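Local structure of heat-shock protein cognate (HSC) co-chaperone sgt12 (Aspergillus fumigatus, 3SZ7) at residues A43-L48 with T72-K77. The protein binds Hsc-family chaperones through its TPR domain and directs tail-anchored proteins bound for the endoplasmic reticulum to the GET pathway via Get4 and Get5. Numbering follows the deposited sequence.
Sequences ANPIYL and TVVDPK
Pro45, in the first turn of helix 45-57, and Asp75, where the chain drops out of helical geometry after helix 61-74, bring their CA atoms to 6.6 Å, the shortest CA-CA distance between the two segments. No hydrogen bond crosses here; the touch is largely apolar and lies at the surface. Val74 does much of it with both methyls. CG2 reaches Ala43 CB at 4.0 Å and sits 3.7 Å from Ala43 O. CG1, placed anti to the backbone N (chi1 168°), comes up to Pro45 CD at 4.2 Å, the valine and the proline ring lying roughly at right angles. On the next part of the same ring, Pro45 CG and CB meet the Asp75 methylene, with CG 4.1 Å from Asp75 CB. Helices 45-57 and 61-74 are the antiparallel pair of the second predicted TPR repeat, and this contact joins the start of the first to the exit of the second; deeper in, Leu48 packs on Leu70 and Ala71 of helix 61-74. Each segment also secures its own turn. Asn44 is the N-cap of helix 45-57: its OD1 takes the Tyr47 N-H on a lone pair, in the carbonyl plane, at 2.9 Å and nearly straight (166°). The same oxygen rests over one face of the Tyr47 ring, toward its rim, while Tyr47 OH is hydrogen-bonded to Ser11 and Asp12. In segment 72-77, Asp75 OD1 accepts from Lys77 N at 3.2 Å, closing an Asx turn around Pro76; the donor arrives well above the carboxylate plane, and Pro76 O receives Trp82 NE1 of helix 79-91.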
loop_
_atom_site.group_PDB
_atom_site.type_symbol
_atom_site.label_atom_id
_atom_site.label_comp_id
_atom_site.label_asym_id
_atom_site.label_seq_id
_atom_site.Cartn_x
_atom_site.Cartn_y
_atom_site.Cartn_z
ATOM N N ALA A 43 -7.100 -14.285 -9.361
ATOM C CA ALA A 43 -6.897 -12.876 -9.691
ATOM C C ALA A 43 -8.101 -11.965 -9.416
ATOM O O ALA A 43 -8.234 -10.908 -10.028
ATOM C CB ALA A 43 -6.429 -12.729 -11.143
ATOM N N ASN A 44 -8.977 -12.364 -8.500
ATOM C CA ASN A 44 -10.056 -11.476 -8.100
ATOM C C ASN A 44 -9.487 -10.272 -7.347
ATOM O O ASN A 44 -8.767 -10.445 -6.371
ATOM C CB ASN A 44 -11.077 -12.202 -7.232
ATOM C CG ASN A 44 -12.211 -11.298 -6.810
ATOM O OD1 ASN A 44 -12.133 -10.627 -5.783
ATOM N ND2 ASN A 44 -13.268 -11.258 -7.612
ATOM N N PRO A 45 -9.798 -9.051 -7.809
ATOM C CA PRO A 45 -9.187 -7.851 -7.218
ATOM C C PRO A 45 -9.586 -7.614 -5.763
ATOM O O PRO A 45 -8.780 -7.084 -5.003
ATOM C CB PRO A 45 -9.698 -6.717 -8.108
ATOM C CG PRO A 45 -10.937 -7.259 -8.751
ATOM C CD PRO A 45 -10.687 -8.723 -8.936
ATOM N N ILE A 46 -10.799 -7.996 -5.376
ATOM C CA ILE A 46 -11.203 -7.848 -3.982
ATOM C C ILE A 46 -10.416 -8.800 -3.098
ATOM O O ILE A 46 -9.862 -8.391 -2.080
ATOM C CB ILE A 46 -12.714 -8.079 -3.783
ATOM C CG1 ILE A 46 -13.506 -6.981 -4.494
ATOM C CG2 ILE A 46 -13.050 -8.086 -2.302
ATOM C CD1 ILE A 46 -15.007 -7.142 -4.373
ATOM N N TYR A 47 -10.358 -10.069 -3.496
ATOM C CA TYR A 47 -9.614 -11.067 -2.733
ATOM C C TYR A 47 -8.124 -10.743 -2.729
ATOM O O TYR A 47 -7.446 -10.917 -1.714
ATOM C CB TYR A 47 -9.830 -12.471 -3.299
ATOM C CG TYR A 47 -11.271 -12.917 -3.374
ATOM C CD1 TYR A 47 -12.264 -12.275 -2.641
ATOM C CD2 TYR A 47 -11.638 -13.988 -4.179
ATOM C CE1 TYR A 47 -13.588 -12.692 -2.713
ATOM C CE2 TYR A 47 -12.947 -14.409 -4.253
ATOM C CZ TYR A 47 -13.917 -13.759 -3.523
ATOM O OH TYR A 47 -15.222 -14.187 -3.609
ATOM N N LEU A 48 -7.612 -10.274 -3.864
ATOM C CA LEU A 48 -6.206 -9.876 -3.944
ATOM C C LEU A 48 -5.879 -8.725 -3.007
ATOM O O LEU A 48 -4.854 -8.743 -2.319
ATOM C CB LEU A 48 -5.818 -9.495 -5.373
ATOM C CG LEU A 48 -5.599 -10.651 -6.348
ATOM C CD1 LEU A 48 -5.416 -10.112 -7.752
ATOM C CD2 LEU A 48 -4.390 -11.465 -5.913
ATOM N N THR A 72 -4.519 -4.113 -9.463
ATOM C CA THR A 72 -4.599 -2.898 -10.268
ATOM C C THR A 72 -4.476 -3.199 -11.755
ATOM O O THR A 72 -4.942 -2.420 -12.588
ATOM C CB THR A 72 -3.523 -1.851 -9.885
ATOM O OG1 THR A 72 -2.215 -2.381 -10.146
ATOM C CG2 THR A 72 -3.651 -1.460 -8.423
ATOM N N VAL A 73 -3.842 -4.321 -12.086
ATOM C CA VAL A 73 -3.708 -4.720 -13.481
ATOM C C VAL A 73 -5.035 -5.279 -13.980
ATOM O O VAL A 73 -5.475 -4.969 -15.087
ATOM C CB VAL A 73 -2.596 -5.774 -13.675
ATOM C CG1 VAL A 73 -2.621 -6.321 -15.092
ATOM C CG2 VAL A 73 -1.232 -5.174 -13.353
ATOM N N VAL A 74 -5.669 -6.099 -13.149
ATOM C CA VAL A 74 -6.968 -6.685 -13.466
ATOM C C VAL A 74 -8.077 -5.635 -13.482
ATOM O O VAL A 74 -8.945 -5.643 -14.356
ATOM C CB VAL A 74 -7.331 -7.794 -12.456
ATOM C CG1 VAL A 74 -8.790 -8.207 -12.607
ATOM C CG2 VAL A 74 -6.399 -8.985 -12.638
ATOM N N ASP A 75 -8.036 -4.724 -12.516
ATOM C CA ASP A 75 -9.069 -3.708 -12.376
ATOM C C ASP A 75 -8.462 -2.366 -11.972
ATOM O O ASP A 75 -8.471 -2.008 -10.794
ATOM C CB ASP A 75 -10.098 -4.154 -11.332
ATOM C CG ASP A 75 -11.326 -3.265 -11.309
ATOM O OD1 ASP A 75 -11.345 -2.247 -12.033
ATOM O OD2 ASP A 75 -12.273 -3.580 -10.558
ATOM N N PRO A 76 -7.935 -1.617 -12.952
ATOM C CA PRO A 76 -7.291 -0.327 -12.675
ATOM C C PRO A 76 -8.265 0.710 -12.115
ATOM O O PRO A 76 -7.832 1.774 -11.670
ATOM C CB PRO A 76 -6.780 0.114 -14.051
ATOM C CG PRO A 76 -7.616 -0.629 -15.033
ATOM C CD PRO A 76 -7.913 -1.952 -14.386
ATOM N N LYS A 77 -9.559 0.403 -12.137
ATOM C CA LYS A 77 -10.577 1.324 -11.630
ATOM C C LYS A 77 -10.943 1.043 -10.173
ATOM O O LYS A 77 -11.830 1.684 -9.613
ATOM C CB LYS A 77 -11.838 1.231 -12.487
ATOM C CG LYS A 77 -11.615 1.497 -13.964
ATOM C CD LYS A 77 -11.673 2.980 -14.286
ATOM C CE LYS A 77 -12.003 3.192 -15.758
ATOM N NZ LYS A 77 -12.060 4.634 -16.127
#